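PDB 6PZ0: iodotyrosine deiodinase from Thermotoga neapolitana DSM 4359, which uses FMN to remove halogen reductively from halotyrosines such as 3-iodo-L-tyrosine and 3,5-diiodo-L-tyrosine, with weak activity toward 2-iodophenol. Local coordinates for residues 133-138 with 160-165. Numbering follows the deposited sequence.
With FMN (flavin mononucleotide), chain C.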
loop_
_atom_site.group_PDB
_atom_site.type_symbol
_atom_site.label_atom_id
_atom_site.label_comp_id
_atom_site.label_asym_id
_atom_site.label_seq_id
_atom_site.Cartn_x
_atom_site.Cartn_y
_atom_site.Cartn_z
ATOM N N LEU A 133 14.112 -5.615 -11.757
ATOM C CA LEU A 133 14.845 -5.163 -10.594
ATOM C C LEU A 133 14.257 -5.852 -9.395
ATOM O O LEU A 133 13.152 -6.393 -9.451
ATOM C CB LEU A 133 14.787 -3.646 -10.457
ATOM C CG LEU A 133 15.375 -2.894 -11.644
ATOM C CD1 LEU A 133 15.309 -1.411 -11.371
ATOM C CD2 LEU A 133 16.808 -3.286 -11.904
ATOM N N GLY A 134 15.045 -5.910 -8.332
ATOM C CA GLY A 134 14.628 -6.555 -7.113
ATOM C C GLY A 134 14.635 -5.543 -5.990
ATOM O O GLY A 134 15.321 -4.526 -6.056
ATOM N N SER A 135 13.884 -5.835 -4.944
ATOM C CA SER A 135 13.914 -4.988 -3.773
ATOM C C SER A 135 13.387 -5.715 -2.554
ATOM O O SER A 135 13.039 -6.902 -2.600
ATOM C CB SER A 135 13.115 -3.696 -3.983
ATOM O OG SER A 135 13.422 -2.768 -2.952
ATOM N N VAL A 136 13.429 -5.019 -1.439
ATOM C CA VAL A 136 12.886 -5.531 -0.184
ATOM C C VAL A 136 12.426 -4.313 0.607
ATOM O O VAL A 136 13.145 -3.330 0.682
ATOM C CB VAL A 136 13.897 -6.386 0.648
ATOM C CG1 VAL A 136 15.211 -5.682 0.836
ATOM C CG2 VAL A 136 13.294 -6.723 1.993
ATOM N N PRO A 137 11.197 -4.346 1.145
ATOM C CA PRO A 137 10.773 -3.231 1.985
ATOM C C PRO A 137 11.473 -3.336 3.306
ATOM O O PRO A 137 11.083 -4.122 4.156
ATOM C CB PRO A 137 9.274 -3.436 2.134
ATOM C CG PRO A 137 8.891 -4.386 1.051
ATOM C CD PRO A 137 10.078 -5.248 0.845
ATOM N N TYR A 138 12.556 -2.604 3.444
ATOM C CA TYR A 138 13.362 -2.741 4.638
ATOM C C TYR A 138 12.930 -1.709 5.665
ATOM O O TYR A 138 12.921 -0.515 5.397
ATOM C CB TYR A 138 14.849 -2.618 4.321
ATOM C CG TYR A 138 15.608 -2.652 5.602
ATOM C CD1 TYR A 138 15.569 -3.778 6.421
ATOM C CD2 TYR A 138 16.318 -1.552 6.029
ATOM C CE1 TYR A 138 16.241 -3.790 7.628
ATOM C CE2 TYR A 138 16.977 -1.551 7.224
ATOM C CZ TYR A 138 16.941 -2.680 8.023
ATOM O OH TYR A 138 17.581 -2.685 9.228
ATOM N N VAL A 160 10.032 3.621 4.484
ATOM C CA VAL A 160 10.682 2.385 4.119
ATOM C C VAL A 160 11.957 2.671 3.367
ATOM O O VAL A 160 12.057 3.664 2.664
ATOM C CB VAL A 160 9.737 1.485 3.266
ATOM C CG1 VAL A 160 9.355 2.140 1.992
ATOM C CG2 VAL A 160 10.355 0.128 2.969
ATOM N N ILE A 161 12.928 1.790 3.543
ATOM C CA ILE A 161 14.131 1.744 2.727
ATOM C C ILE A 161 13.996 0.604 1.738
ATOM O O ILE A 161 13.844 -0.542 2.146
ATOM C CB ILE A 161 15.384 1.539 3.609
ATOM C CG1 ILE A 161 15.526 2.730 4.550
ATOM C CG2 ILE A 161 16.649 1.364 2.739
ATOM C CD1 ILE A 161 16.485 2.470 5.667
ATOM N N LEU A 162 14.004 0.928 0.446
ATOM C CA LEU A 162 13.929 -0.057 -0.614
ATOM C C LEU A 162 15.260 -0.152 -1.317
ATOM O O LEU A 162 15.537 0.632 -2.204
ATOM C CB LEU A 162 12.840 0.310 -1.631
ATOM C CG LEU A 162 11.411 0.314 -1.111
ATOM C CD1 LEU A 162 10.494 0.955 -2.133
ATOM C CD2 LEU A 162 10.981 -1.104 -0.872
ATOM N N PRO A 163 16.115 -1.094 -0.899
ATOM C CA PRO A 163 17.309 -1.357 -1.693
ATOM C C PRO A 163 16.845 -1.829 -3.061
ATOM O O PRO A 163 15.924 -2.631 -3.108
ATOM C CB PRO A 163 18.033 -2.480 -0.922
ATOM C CG PRO A 163 17.353 -2.509 0.447
ATOM C CD PRO A 163 15.955 -2.061 0.202
ATOM N N VAL A 164 17.442 -1.332 -4.128
ATOM C CA VAL A 164 17.032 -1.668 -5.477
ATOM C C VAL A 164 18.263 -1.991 -6.290
ATOM O O VAL A 164 19.257 -1.272 -6.246
ATOM C CB VAL A 164 16.266 -0.513 -6.134
ATOM C CG1 VAL A 164 15.950 -0.841 -7.570
ATOM C CG2 VAL A 164 14.987 -0.254 -5.377
ATOM N N GLY A 165 18.198 -3.084 -7.024
ATOM C CA GLY A 165 19.302 -3.474 -7.872
ATOM C C GLY A 165 18.902 -4.665 -8.688
ATOM O O GLY A 165 17.759 -5.130 -8.618
HETATM N N1 FMN C . 12.343 -7.944 5.014
HETATM C C2 FMN C . 13.489 -7.822 5.717
HETATM O O2 FMN C . 14.428 -8.551 5.463
HETATM N N3 FMN C . 13.580 -6.882 6.696
HETATM C C4 FMN C . 12.548 -6.035 6.987
HETATM O O4 FMN C . 12.688 -5.197 7.884
HETATM C C4A FMN C . 11.359 -6.160 6.270
HETATM N N5 FMN C . 10.292 -5.329 6.541
HETATM C C5A FMN C . 9.136 -5.438 5.795
HETATM C C6 FMN C . 8.083 -4.579 6.075
HETATM C C7 FMN C . 6.901 -4.666 5.346
HETATM C C7M FMN C . 5.786 -3.711 5.661
HETATM C C8 FMN C . 6.804 -5.624 4.342
HETATM C C8M FMN C . 5.537 -5.687 3.536
HETATM C C9 FMN C . 7.852 -6.495 4.058
HETATM C C9A FMN C . 9.035 -6.412 4.797
HETATM N N10 FMN C . 10.113 -7.284 4.549
HETATM C C10 FMN C . 11.279 -7.116 5.276
HETATM C "C1'" FMN C . 10.043 -8.327 3.482
HETATM C "C2'" FMN C . 9.217 -9.539 3.974
HETATM O "O2'" FMN C . 9.982 -10.361 4.842
HETATM C "C3'" FMN C . 8.696 -10.346 2.786
HETATM O "O3'" FMN C . 7.785 -9.531 2.095
HETATM C "C4'" FMN C . 8.003 -11.662 3.188
HETATM O "O4'" FMN C . 8.961 -12.513 3.775
HETATM C "C5'" FMN C . 7.440 -12.349 1.970
HETATM O "O5'" FMN C . 8.476 -12.524 1.035
HETATM P P FMN C . 8.179 -13.242 -0.338
HETATM O O1P FMN C . 9.519 -13.415 -1.062
HETATM O O2P FMN C . 7.269 -12.373 -1.170
HETATM O O3P FMN C . 7.482 -14.567 -0.082
#
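G134 N donates a hydrogen bond of 2.8 Å to G165 O (N-H...O 166°), to which L133 CA adds a bent, weaker CH...O contact. The return bond, G165 N to G134 O, is weak. At the far end, Y138 and I161 form a single antiparallel bridge, bonded both ways: Y138 N lies 2.8 Å from I161 O, while I161 N reaches Y138 O at 3.0 Å. Between these bridges the pairing is irregular. There the CD methylene of P163, which has no N-H to give, comes within 3.1 Å of V136 O, and CG1 of V136 rests against the proline ring. On the opposite flank, CD2 of L162 and CG2 of V160 pack against P137 CA, with V160 CG2 3.5 Å from P137 CA.

Y138 points the same way as I161 and lies beside it, its CG turned opposite the backbone N (chi1 175°); I161 CB meets the ring at its edge, 4.0 Å from Y138 CD2. The phenol OH is hydrogen-bonded to E68, a substrate-binding residue, and Y138 also touches the bound tyrosine. On the flavin side, Y138 CD1 lies 3.5 Å from FMN O4. An alanine here would be likely to leave E68 without this partner and open a gap between I161, the flavin and the substrate. CG2 of V136, 3.4 Å from FMN N1, and the P137 ring over C9 cover the same face of the isoalloxazine. From the short strand 134-135, at the edge of this chain's antiparallel sheet, the loop 136-138 leads into the flavin and substrate site of the nitroreductase fold.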